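Local coordinates for 3-oxo-tetronate kinase (Cupriavidus necator, PDB 5DMH), which catalyses the ATP-dependent phosphorylation of 3-oxo-tetronate to 3-oxo-tetronate 4-phosphate, leaving ADP, at residues T421-L424 with P428-L431; I410-A415 with L448-G453; I157-L162 with L202-V207. One frame throughout, in Å; residues are numbered along the deposited sequence.

Contact 1 of 3, residues T421-L424 with P428-L431; sequences TVTL and PLAL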
ATOM      1  N   THR A 421      -5.952  -6.386  10.771  1.00 19.25           N
ATOM      2  CA  THR A 421      -5.524  -7.669  10.209  1.00 17.14           C
ATOM      3  C   THR A 421      -5.039  -8.558  11.343  1.00 24.04           C
ATOM      4  O   THR A 421      -4.700  -8.070  12.422  1.00 22.12           O
ATOM      5  CB  THR A 421      -4.365  -7.517   9.167  1.00 20.42           C
ATOM      6  OG1 THR A 421      -3.145  -7.155   9.824  1.00 21.73           O
ATOM      7  CG2 THR A 421      -4.676  -6.464   8.103  1.00 21.78           C
ATOM      8  N   VAL A 422      -5.020  -9.870  11.107  1.00 21.87           N
ATOM      9  CA  VAL A 422      -4.397 -10.771  12.043  1.00 20.91           C
ATOM     10  C   VAL A 422      -3.552 -11.798  11.295  1.00 27.42           C
ATOM     11  O   VAL A 422      -3.832 -12.107  10.140  1.00 23.08           O
ATOM     12  CB  VAL A 422      -5.439 -11.456  12.943  1.00 29.17           C
ATOM     13  CG1 VAL A 422      -6.125 -10.411  13.817  1.00 27.18           C
ATOM     14  CG2 VAL A 422      -6.459 -12.232  12.112  1.00 29.91           C
ATOM     15  N   THR A 423      -2.510 -12.302  11.951  1.00 26.29           N
ATOM     16  CA  THR A 423      -1.714 -13.376  11.365  1.00 25.75           C
ATOM     17  C   THR A 423      -2.448 -14.687  11.579  1.00 26.04           C
ATOM     18  O   THR A 423      -3.476 -14.720  12.252  1.00 30.83           O
ATOM     19  CB  THR A 423      -0.303 -13.490  11.998  1.00 28.56           C
ATOM     20  OG1 THR A 423      -0.409 -13.925  13.356  1.00 34.59           O
ATOM     21  CG2 THR A 423       0.416 -12.188  11.941  1.00 27.87           C
ATOM     22  N   LEU A 424      -1.919 -15.779  11.029  1.00 36.69           N
ATOM     23  CA  LEU A 424      -2.561 -17.092  11.171  1.00 34.91           C
ATOM     24  C   LEU A 424      -1.920 -18.046  12.213  1.00 39.90           C
ATOM     25  O   LEU A 424      -2.221 -19.237  12.240  1.00 46.91           O
ATOM     26  CB  LEU A 424      -2.655 -17.770   9.792  1.00 33.83           C
ATOM     27  CG  LEU A 424      -3.476 -17.015   8.739  1.00 37.68           C
ATOM     28  CD1 LEU A 424      -3.647 -17.853   7.491  1.00 49.98           C
ATOM     29  CD2 LEU A 424      -4.841 -16.614   9.282  1.00 44.50           C
ATOM     30  N   PRO A 428      -2.360 -15.540  17.347  1.00 40.60           N
ATOM     31  CA  PRO A 428      -2.078 -14.568  16.279  1.00 35.84           C
ATOM     32  C   PRO A 428      -1.500 -13.252  16.780  1.00 29.66           C
ATOM     33  O   PRO A 428      -1.601 -12.934  17.969  1.00 35.00           O
ATOM     34  CB  PRO A 428      -3.460 -14.311  15.656  1.00 41.81           C
ATOM     35  CG  PRO A 428      -4.333 -15.446  16.107  1.00 41.00           C
ATOM     36  CD  PRO A 428      -3.792 -15.855  17.462  1.00 38.75           C
ATOM     37  N   LEU A 429      -0.900 -12.504  15.864  1.00 26.71           N
ATOM     38  CA  LEU A 429      -0.605 -11.097  16.062  1.00 22.54           C
ATOM     39  C   LEU A 429      -1.692 -10.301  15.369  1.00 22.86           C
ATOM     40  O   LEU A 429      -2.250 -10.745  14.379  1.00 24.65           O
ATOM     41  CB  LEU A 429       0.755 -10.721  15.476  1.00 20.83           C
ATOM     42  CG  LEU A 429       1.927 -11.584  15.926  1.00 27.06           C
ATOM     43  CD1 LEU A 429       3.202 -11.168  15.205  1.00 29.32           C
ATOM     44  CD2 LEU A 429       2.095 -11.507  17.457  1.00 30.09           C
ATOM     45  N   ALA A 430      -2.000  -9.132  15.906  1.00 20.97           N
ATOM     46  CA  ALA A 430      -2.940  -8.232  15.254  1.00 20.96           C
ATOM     47  C   ALA A 430      -2.161  -7.015  14.793  1.00 19.17           C
ATOM     48  O   ALA A 430      -1.420  -6.398  15.573  1.00 22.79           O
ATOM     49  CB  ALA A 430      -4.056  -7.835  16.205  1.00 19.74           C
ATOM     50  N   LEU A 431      -2.316  -6.686  13.514  1.00 16.42           N
ATOM     51  CA  LEU A 431      -1.569  -5.616  12.885  1.00 17.34           C
ATOM     52  C   LEU A 431      -2.472  -4.605  12.208  1.00 16.40           C
ATOM     53  O   LEU A 431      -3.462  -4.976  11.573  1.00 19.59           O
ATOM     54  CB  LEU A 431      -0.690  -6.185  11.774  1.00 18.84           C
ATOM     55  CG  LEU A 431       0.331  -7.269  12.131  1.00 32.02           C
ATOM     56  CD1 LEU A 431       0.988  -7.726  10.853  1.00 47.45           C
ATOM     57  CD2 LEU A 431       1.350  -6.704  13.025  1.00 31.11           C
TER

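Contact 2 of 3, residues I410-A415 with L448-G453; sequences IGAQIA and LRQLGG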
ATOM      1  N   ILE A 410      -7.700 -10.476   6.658  1.00 21.28           N
ATOM      2  CA  ILE A 410      -8.200  -9.106   6.655  1.00 20.57           C
ATOM      3  C   ILE A 410      -9.466  -8.967   7.493  1.00 21.14           C
ATOM      4  O   ILE A 410     -10.449  -9.666   7.271  1.00 22.04           O
ATOM      5  CB  ILE A 410      -8.475  -8.660   5.194  1.00 26.81           C
ATOM      6  CG1 ILE A 410      -7.279  -9.028   4.295  1.00 27.37           C
ATOM      7  CG2 ILE A 410      -8.771  -7.181   5.114  1.00 26.71           C
ATOM      8  CD1 ILE A 410      -5.925  -8.426   4.733  1.00 26.25           C
ATOM      9  N   GLY A 411      -9.431  -8.083   8.477  1.00 24.90           N
ATOM     10  CA  GLY A 411     -10.588  -7.835   9.313  1.00 23.23           C
ATOM     11  C   GLY A 411     -11.288  -6.565   8.863  1.00 28.05           C
ATOM     12  O   GLY A 411     -11.268  -6.225   7.671  1.00 24.81           O
ATOM     13  N   ALA A 412     -11.851  -5.843   9.826  1.00 24.35           N
ATOM     14  CA  ALA A 412     -12.701  -4.701   9.538  1.00 26.51           C
ATOM     15  C   ALA A 412     -11.909  -3.439   9.280  1.00 22.59           C
ATOM     16  O   ALA A 412     -10.819  -3.256   9.822  1.00 20.33           O
ATOM     17  CB  ALA A 412     -13.690  -4.471  10.682  1.00 26.79           C
ATOM     18  N   GLN A 413     -12.477  -2.558   8.453  1.00 23.04           N
ATOM     19  CA  GLN A 413     -11.847  -1.276   8.159  1.00 21.95           C
ATOM     20  C   GLN A 413     -11.799  -0.425   9.427  1.00 20.30           C
ATOM     21  O   GLN A 413     -12.803  -0.270  10.112  1.00 24.27           O
ATOM     22  CB  GLN A 413     -12.638  -0.538   7.066  1.00 17.55           C
ATOM     23  CG  GLN A 413     -12.056   0.828   6.701  1.00 17.15           C
ATOM     24  CD  GLN A 413     -12.652   1.384   5.429  1.00 21.36           C
ATOM     25  OE1 GLN A 413     -12.613   0.739   4.368  1.00 22.95           O
ATOM     26  NE2 GLN A 413     -13.225   2.577   5.517  1.00 22.63           N
ATOM     27  N   ILE A 414     -10.622   0.117   9.727  1.00 20.03           N
ATOM     28  CA  ILE A 414     -10.446   1.090  10.803  1.00 25.87           C
ATOM     29  C   ILE A 414     -10.642   2.525  10.286  1.00 23.62           C
ATOM     30  O   ILE A 414     -11.351   3.317  10.896  1.00 23.99           O
ATOM     31  CB  ILE A 414      -9.040   0.969  11.404  1.00 24.30           C
ATOM     32  CG1 ILE A 414      -8.801  -0.465  11.903  1.00 22.55           C
ATOM     33  CG2 ILE A 414      -8.840   1.989  12.515  1.00 18.83           C
ATOM     34  CD1 ILE A 414      -7.338  -0.761  12.151  1.00 21.86           C
ATOM     35  N   ALA A 415     -10.008   2.831   9.158  1.00 17.60           N
ATOM     36  CA  ALA A 415     -10.133   4.111   8.454  1.00 17.89           C
ATOM     37  C   ALA A 415     -10.053   3.817   6.966  1.00 21.46           C
ATOM     38  O   ALA A 415      -9.585   2.756   6.575  1.00 15.86           O
ATOM     39  CB  ALA A 415      -9.026   5.034   8.835  1.00 13.86           C
ATOM     40  N   LEU A 448      -5.402   0.762  17.897  1.00 18.26           N
ATOM     41  CA  LEU A 448      -5.042  -0.082  19.026  1.00 19.83           C
ATOM     42  C   LEU A 448      -6.285  -0.746  19.599  1.00 19.56           C
ATOM     43  O   LEU A 448      -6.275  -1.939  19.916  1.00 21.80           O
ATOM     44  CB  LEU A 448      -4.348   0.735  20.116  1.00 19.74           C
ATOM     45  CG  LEU A 448      -2.868   0.972  19.864  1.00 23.61           C
ATOM     46  CD1 LEU A 448      -2.397   2.024  20.826  1.00 24.46           C
ATOM     47  CD2 LEU A 448      -2.069  -0.340  20.052  1.00 24.88           C
ATOM     48  N   ARG A 449      -7.350   0.036  19.758  1.00 23.06           N
ATOM     49  CA  ARG A 449      -8.609  -0.475  20.299  1.00 24.41           C
ATOM     50  C   ARG A 449      -9.302  -1.474  19.388  1.00 22.72           C
ATOM     51  O   ARG A 449      -9.861  -2.458  19.855  1.00 23.82           O
ATOM     52  CB  ARG A 449      -9.582   0.677  20.612  1.00 22.91           C
ATOM     53  CG  ARG A 449      -9.186   1.485  21.824  1.00 30.37           C
ATOM     54  CD  ARG A 449     -10.139   2.650  22.069  1.00 34.86           C
ATOM     55  NE  ARG A 449      -9.796   3.370  23.288  1.00 45.32           N
ATOM     56  CZ  ARG A 449     -10.112   2.962  24.519  1.00 54.80           C
ATOM     57  NH1 ARG A 449     -10.781   1.828  24.710  1.00 53.34           N
ATOM     58  NH2 ARG A 449      -9.754   3.688  25.572  1.00 54.03           N
ATOM     59  N   GLN A 450      -9.307  -1.219  18.086  1.00 23.24           N
ATOM     60  CA  GLN A 450      -9.954  -2.150  17.193  1.00 27.86           C
ATOM     61  C   GLN A 450      -9.184  -3.480  17.109  1.00 26.17           C
ATOM     62  O   GLN A 450      -9.787  -4.532  16.956  1.00 30.65           O
ATOM     63  CB  GLN A 450     -10.133  -1.541  15.806  1.00 31.45           C
ATOM     64  CG  GLN A 450     -11.162  -2.308  15.018  1.00 43.45           C
ATOM     65  CD  GLN A 450     -11.547  -1.626  13.735  1.00 44.09           C
ATOM     66  OE1 GLN A 450     -11.821  -0.422  13.706  1.00 37.16           O
ATOM     67  NE2 GLN A 450     -11.565  -2.394  12.654  1.00 40.59           N
ATOM     68  N   LEU A 451      -7.857  -3.425  17.232  1.00 22.34           N
ATOM     69  CA  LEU A 451      -7.025  -4.629  17.179  1.00 21.00           C
ATOM     70  C   LEU A 451      -7.321  -5.556  18.371  1.00 30.10           C
ATOM     71  O   LEU A 451      -7.256  -6.787  18.263  1.00 29.18           O
ATOM     72  CB  LEU A 451      -5.540  -4.248  17.127  1.00 20.69           C
ATOM     73  CG  LEU A 451      -4.970  -3.604  15.869  1.00 19.77           C
ATOM     74  CD1 LEU A 451      -3.452  -3.508  15.988  1.00 22.29           C
ATOM     75  CD2 LEU A 451      -5.350  -4.371  14.607  1.00 22.80           C
ATOM     76  N   GLY A 452      -7.665  -4.977  19.514  1.00 30.11           N
ATOM     77  CA  GLY A 452      -8.018  -5.799  20.653  1.00 35.28           C
ATOM     78  C   GLY A 452      -7.843  -5.117  21.989  1.00 39.72           C
ATOM     79  O   GLY A 452      -7.489  -3.937  22.069  1.00 32.08           O
ATOM     80  N   GLY A 453      -8.094  -5.882  23.047  1.00 35.05           N
ATOM     81  CA  GLY A 453      -8.005  -5.375  24.403  1.00 41.01           C
ATOM     82  C   GLY A 453      -6.599  -5.330  24.978  1.00 46.95           C
ATOM     83  O   GLY A 453      -5.630  -5.804  24.381  1.00 43.03           O
TER

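Contact 3 of 3, residues I157-L162 with L202-V207; sequences IFRGHL and LRYDAV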
ATOM      1  N   ILE A 157      -8.539  12.223 -10.389  1.00 12.77           N
ATOM      2  CA  ILE A 157      -7.728  12.407 -11.585  1.00 12.51           C
ATOM      3  C   ILE A 157      -8.573  13.010 -12.721  1.00 11.90           C
ATOM      4  O   ILE A 157      -9.626  12.489 -13.052  1.00 14.03           O
ATOM      5  CB  ILE A 157      -7.100  11.085 -12.110  1.00 16.37           C
ATOM      6  CG1 ILE A 157      -6.300  10.381 -11.016  1.00 16.33           C
ATOM      7  CG2 ILE A 157      -6.159  11.379 -13.259  1.00 15.64           C
ATOM      8  CD1 ILE A 157      -5.940   8.974 -11.374  1.00 15.22           C
ATOM      9  N   PHE A 158      -8.100  14.137 -13.240  1.00 13.19           N
ATOM     10  CA  PHE A 158      -8.784  14.921 -14.282  1.00 13.78           C
ATOM     11  C   PHE A 158      -7.758  15.342 -15.320  1.00 14.05           C
ATOM     12  O   PHE A 158      -6.758  15.973 -15.002  1.00 13.54           O
ATOM     13  CB  PHE A 158      -9.481  16.157 -13.683  1.00 15.38           C
ATOM     14  CG  PHE A 158     -10.213  17.004 -14.703  1.00 12.94           C
ATOM     15  CD1 PHE A 158     -11.504  16.674 -15.089  1.00 14.57           C
ATOM     16  CD2 PHE A 158      -9.618  18.115 -15.275  1.00 13.01           C
ATOM     17  CE1 PHE A 158     -12.177  17.455 -16.003  1.00 13.57           C
ATOM     18  CE2 PHE A 158     -10.294  18.884 -16.198  1.00 14.43           C
ATOM     19  CZ  PHE A 158     -11.572  18.570 -16.548  1.00 19.11           C
ATOM     20  N   ARG A 159      -8.014  15.006 -16.586  1.00 13.01           N
ATOM     21  CA  ARG A 159      -7.061  15.257 -17.673  1.00 12.93           C
ATOM     22  C   ARG A 159      -5.659  14.781 -17.300  1.00 12.76           C
ATOM     23  O   ARG A 159      -4.666  15.398 -17.644  1.00 15.60           O
ATOM     24  CB  ARG A 159      -7.088  16.713 -18.118  1.00 15.77           C
ATOM     25  CG  ARG A 159      -8.442  17.101 -18.735  1.00 16.85           C
ATOM     26  CD  ARG A 159      -8.501  18.537 -19.255  1.00 17.22           C
ATOM     27  NE  ARG A 159      -9.789  18.764 -19.900  1.00 18.53           N
ATOM     28  CZ  ARG A 159     -10.046  18.515 -21.187  1.00 18.95           C
ATOM     29  NH1 ARG A 159      -9.112  18.046 -21.996  1.00 18.78           N
ATOM     30  NH2 ARG A 159     -11.256  18.723 -21.660  1.00 19.68           N
ATOM     31  N   GLY A 160      -5.633  13.658 -16.600  1.00 13.36           N
ATOM     32  CA  GLY A 160      -4.417  12.959 -16.242  1.00 12.81           C
ATOM     33  C   GLY A 160      -3.683  13.536 -15.052  1.00 16.77           C
ATOM     34  O   GLY A 160      -2.643  13.001 -14.668  1.00 18.49           O
ATOM     35  N   HIS A 161      -4.226  14.618 -14.481  1.00 13.69           N
ATOM     36  CA  HIS A 161      -3.602  15.329 -13.381  1.00 15.59           C
ATOM     37  C   HIS A 161      -4.201  14.828 -12.055  1.00 20.17           C
ATOM     38  O   HIS A 161      -5.418  14.748 -11.884  1.00 13.75           O
ATOM     39  CB  HIS A 161      -3.808  16.855 -13.539  1.00 16.91           C
ATOM     40  CG  HIS A 161      -2.963  17.476 -14.614  1.00 15.98           C
ATOM     41  ND1 HIS A 161      -3.113  17.168 -15.947  1.00 14.55           N
ATOM     42  CD2 HIS A 161      -1.947  18.373 -14.549  1.00 14.60           C
ATOM     43  CE1 HIS A 161      -2.245  17.866 -16.664  1.00 13.67           C
ATOM     44  NE2 HIS A 161      -1.502  18.576 -15.840  1.00 16.08           N
ATOM     45  N   LEU A 162      -3.332  14.503 -11.103  1.00 12.91           N
ATOM     46  CA  LEU A 162      -3.768  13.982  -9.822  1.00 12.27           C
ATOM     47  C   LEU A 162      -3.993  15.085  -8.769  1.00 13.81           C
ATOM     48  O   LEU A 162      -3.122  15.928  -8.520  1.00 14.39           O
ATOM     49  CB  LEU A 162      -2.737  12.959  -9.318  1.00 14.41           C
ATOM     50  CG  LEU A 162      -2.990  12.266  -7.981  1.00 15.19           C
ATOM     51  CD1 LEU A 162      -4.311  11.541  -7.917  1.00 15.76           C
ATOM     52  CD2 LEU A 162      -1.865  11.310  -7.700  1.00 17.02           C
ATOM     53  N   LEU A 202      -6.861   7.955 -20.824  1.00 15.99           N
ATOM     54  CA  LEU A 202      -8.269   7.620 -20.948  1.00 17.06           C
ATOM     55  C   LEU A 202      -9.027   8.718 -20.196  1.00 17.68           C
ATOM     56  O   LEU A 202      -9.118   8.689 -18.983  1.00 17.13           O
ATOM     57  CB  LEU A 202      -8.506   6.222 -20.365  1.00 13.96           C
ATOM     58  CG  LEU A 202      -9.914   5.690 -20.233  1.00 19.23           C
ATOM     59  CD1 LEU A 202     -10.602   5.705 -21.597  1.00 20.95           C
ATOM     60  CD2 LEU A 202      -9.915   4.272 -19.659  1.00 14.37           C
ATOM     61  N   ARG A 203      -9.537   9.702 -20.926  1.00 14.87           N
ATOM     62  CA  ARG A 203      -9.967  10.972 -20.340  1.00 15.99           C
ATOM     63  C   ARG A 203     -11.356  10.894 -19.702  1.00 17.63           C
ATOM     64  O   ARG A 203     -12.188  10.057 -20.075  1.00 15.35           O
ATOM     65  CB  ARG A 203      -9.913  12.063 -21.427  1.00 20.56           C
ATOM     66  CG  ARG A 203      -9.999  13.498 -20.923  1.00 21.57           C
ATOM     67  CD  ARG A 203      -9.920  14.510 -22.067  1.00 18.35           C
ATOM     68  NE  ARG A 203      -8.609  14.531 -22.686  1.00 23.20           N
ATOM     69  CZ  ARG A 203      -8.273  13.938 -23.836  1.00 29.06           C
ATOM     70  NH1 ARG A 203      -7.018  14.024 -24.269  1.00 26.76           N
ATOM     71  NH2 ARG A 203      -9.166  13.282 -24.574  1.00 29.36           N
ATOM     72  N   TYR A 204     -11.609  11.793 -18.756  1.00 17.41           N
ATOM     73  CA  TYR A 204     -12.843  11.797 -17.972  1.00 17.29           C
ATOM     74  C   TYR A 204     -14.126  11.828 -18.790  1.00 18.83           C
ATOM     75  O   TYR A 204     -15.168  11.340 -18.338  1.00 18.94           O
ATOM     76  CB  TYR A 204     -12.849  13.013 -17.033  1.00 13.13           C
ATOM     77  CG  TYR A 204     -13.041  14.311 -17.763  1.00 13.43           C
ATOM     78  CD1 TYR A 204     -11.979  14.961 -18.361  1.00 15.32           C
ATOM     79  CD2 TYR A 204     -14.306  14.864 -17.895  1.00 18.18           C
ATOM     80  CE1 TYR A 204     -12.166  16.120 -19.064  1.00 17.65           C
ATOM     81  CE2 TYR A 204     -14.507  16.030 -18.572  1.00 15.62           C
ATOM     82  CZ  TYR A 204     -13.431  16.672 -19.159  1.00 16.24           C
ATOM     83  OH  TYR A 204     -13.604  17.847 -19.853  1.00 20.62           O
ATOM     84  N   ASP A 205     -14.065  12.419 -19.978  1.00 17.21           N
ATOM     85  CA  ASP A 205     -15.264  12.591 -20.789  1.00 19.49           C
ATOM     86  C   ASP A 205     -15.698  11.279 -21.459  1.00 23.79           C
ATOM     87  O   ASP A 205     -16.877  11.070 -21.691  1.00 26.56           O
ATOM     88  CB  ASP A 205     -15.093  13.746 -21.773  1.00 17.68           C
ATOM     89  CG  ASP A 205     -13.921  13.567 -22.736  1.00 29.66           C
ATOM     90  OD1 ASP A 205     -13.004  12.760 -22.487  1.00 23.97           O
ATOM     91  OD2 ASP A 205     -13.924  14.269 -23.770  1.00 29.01           O
ATOM     92  N   ALA A 206     -14.761  10.362 -21.690  1.00 19.62           N
ATOM     93  CA  ALA A 206     -15.140   9.015 -22.107  1.00 17.25           C
ATOM     94  C   ALA A 206     -15.669   8.226 -20.908  1.00 19.12           C
ATOM     95  O   ALA A 206     -16.704   7.562 -20.996  1.00 20.44           O
ATOM     96  CB  ALA A 206     -13.947   8.293 -22.750  1.00 18.15           C
ATOM     97  N   VAL A 207     -14.948   8.297 -19.787  1.00 16.81           N
ATOM     98  CA  VAL A 207     -15.344   7.565 -18.594  1.00 14.61           C
ATOM     99  C   VAL A 207     -16.743   7.976 -18.145  1.00 20.65           C
ATOM    100  O   VAL A 207     -17.553   7.137 -17.733  1.00 18.44           O
ATOM    101  CB  VAL A 207     -14.335   7.769 -17.471  1.00 14.69           C
ATOM    102  CG1 VAL A 207     -14.742   6.945 -16.260  1.00 16.38           C
ATOM    103  CG2 VAL A 207     -12.943   7.376 -17.942  1.00 19.04           C
TER

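Contact 1 of 3, residues T421-L424 with P428-L431
T421 and T423 reach across to L431 and L429 in an antiparallel beta hairpin made by strands 418-423 and 430-434 of the nucleotide-binding domain. T421 and L431 form a hydrogen-bonded pair: T421 N gives its hydrogen to L431 O, and L431 N returns one to T421 O at 3.0 Å. The same L431 carbonyl takes a second bond from T421 OG1, 2.8 Å from L431 O and above the carbonyl plane, whereas the amide of T421 arrives almost end-on to the C=O. A chi1 of 71° sets OG1 between the T421 backbone N and carbonyl carbon, turned toward L431 O. V422 and A430 make the next, non-hydrogen-bonded pair, with V422 CG1 4.1 Å from A430 CB; T421 and L431 occupy the other face, where both side chains touch L408 of strand 407-415. Toward the loop, T423 N binds L429 O in the carbonyl plane. The T423 hydroxyl, in place of a backbone carbonyl, is bonded to D425 OD2 and also accepts from L429 N, bridging the hairpin arms at their loop end. P428 CB rests 3.4 Å from T423 O, and L429 N points at T423 OG1 over 2.9 Å in a nearly straight bond of 170°.

Contact 2 of 3, residues I410-A415 with L448-G453
Where strand 407-415 turns its corner at I414, in a classic beta bulge formed by I414 and A415, the backbone runs past the last turn of helix 443-451 at a distance, the I414 and Q450 CA atoms being 7.2 Å apart, and the Q450 side chain spans the gap. Its CG lies anti to the backbone N (chi1 -162°) and the chain stays extended beyond it, which carries the amide to the strand. There I414 CG1 lies over the face of the Q450 carboxamide, about equally close (3.5 Å) to its CD, OE1 and NE2, and Q450 OE1 comes 3.6 Å from I414 CA. On the A412 side, Q450 NE2 stands 3.1 Å from A412 O and 3.6 Å from A412 CB. Q413 turns the other way, its amide held by N49 and E152. The helix ends at L451; at the next residue, G452, a positive phi (156°) takes the chain out of helical geometry. This is plain packing at the surface, away from the nucleotide. I414 and Q450 both pack on A420 of strand 418-423, I414 also touches A432 of strand 430-434, and L451 packs on V389 of strand 387-391.

Contact 3 of 3, residues I157-L162 with L202-V207
Aromatic packing brings F158 and Y204 together as an offset stack, the ring centroids 4.3 Å apart and the planes inclined by 30°. CE1 of F158 sits over the centre of the tyrosine ring, 3.3 Å from Y204 CE1, while D205 CB lies over the rim of the opposite face. With chi1 at 71°, the Y204 ring is swung between its own backbone N and carbonyl carbon and meets F158 with its flat side. F158 and R159 belong to a type I' turn, F158 to H161, that joins strands 155-158 and 161-164 into a tight beta hairpin of the sugar-binding domain; R203 is the N-cap residue of the short helix 204-207. Polar contact comes from R159, which extends along the edge of the Y204 ring with its guanidinium turned 71° from it. NH2 of R159 makes a weak hydrogen bond to Y204 OH at 3.1 Å. Like charges also meet here: R159 NH1 is 3.6 Å from R203 NE, and R203 CD packs over a face of the R159 guanidinium. The D232 carboxylate ties the hairpin turn to the helix start: OD2 accepts from R159 N and Y204 N, OD1 from G160 N.

Overall arrangement
Contact 3 comes first along the chain, in the sugar-binding domain; the 421-424/428-431 hairpin follows later and is nested inside the loop that contact 2 closes. Contacts 1 and 2 are neighbours, their centres 10 Å apart, and they touch: L451 CD1 packs 3.6 Å from A430 O, and I410 CD1 lies near T421 CG2. Strands 407-415, 418-423 and 430-434 are successive antiparallel neighbours, and helix 443-451 follows the last of them, so contact 2 lays the C-terminal helix against the hairpin of contact 1. Contact 3 lies across the chain's centre from contact 1, about 39 Å between centres, and touches neither: its nearest atoms are about 24 Å from contact 1 and 18 Å from contact 2.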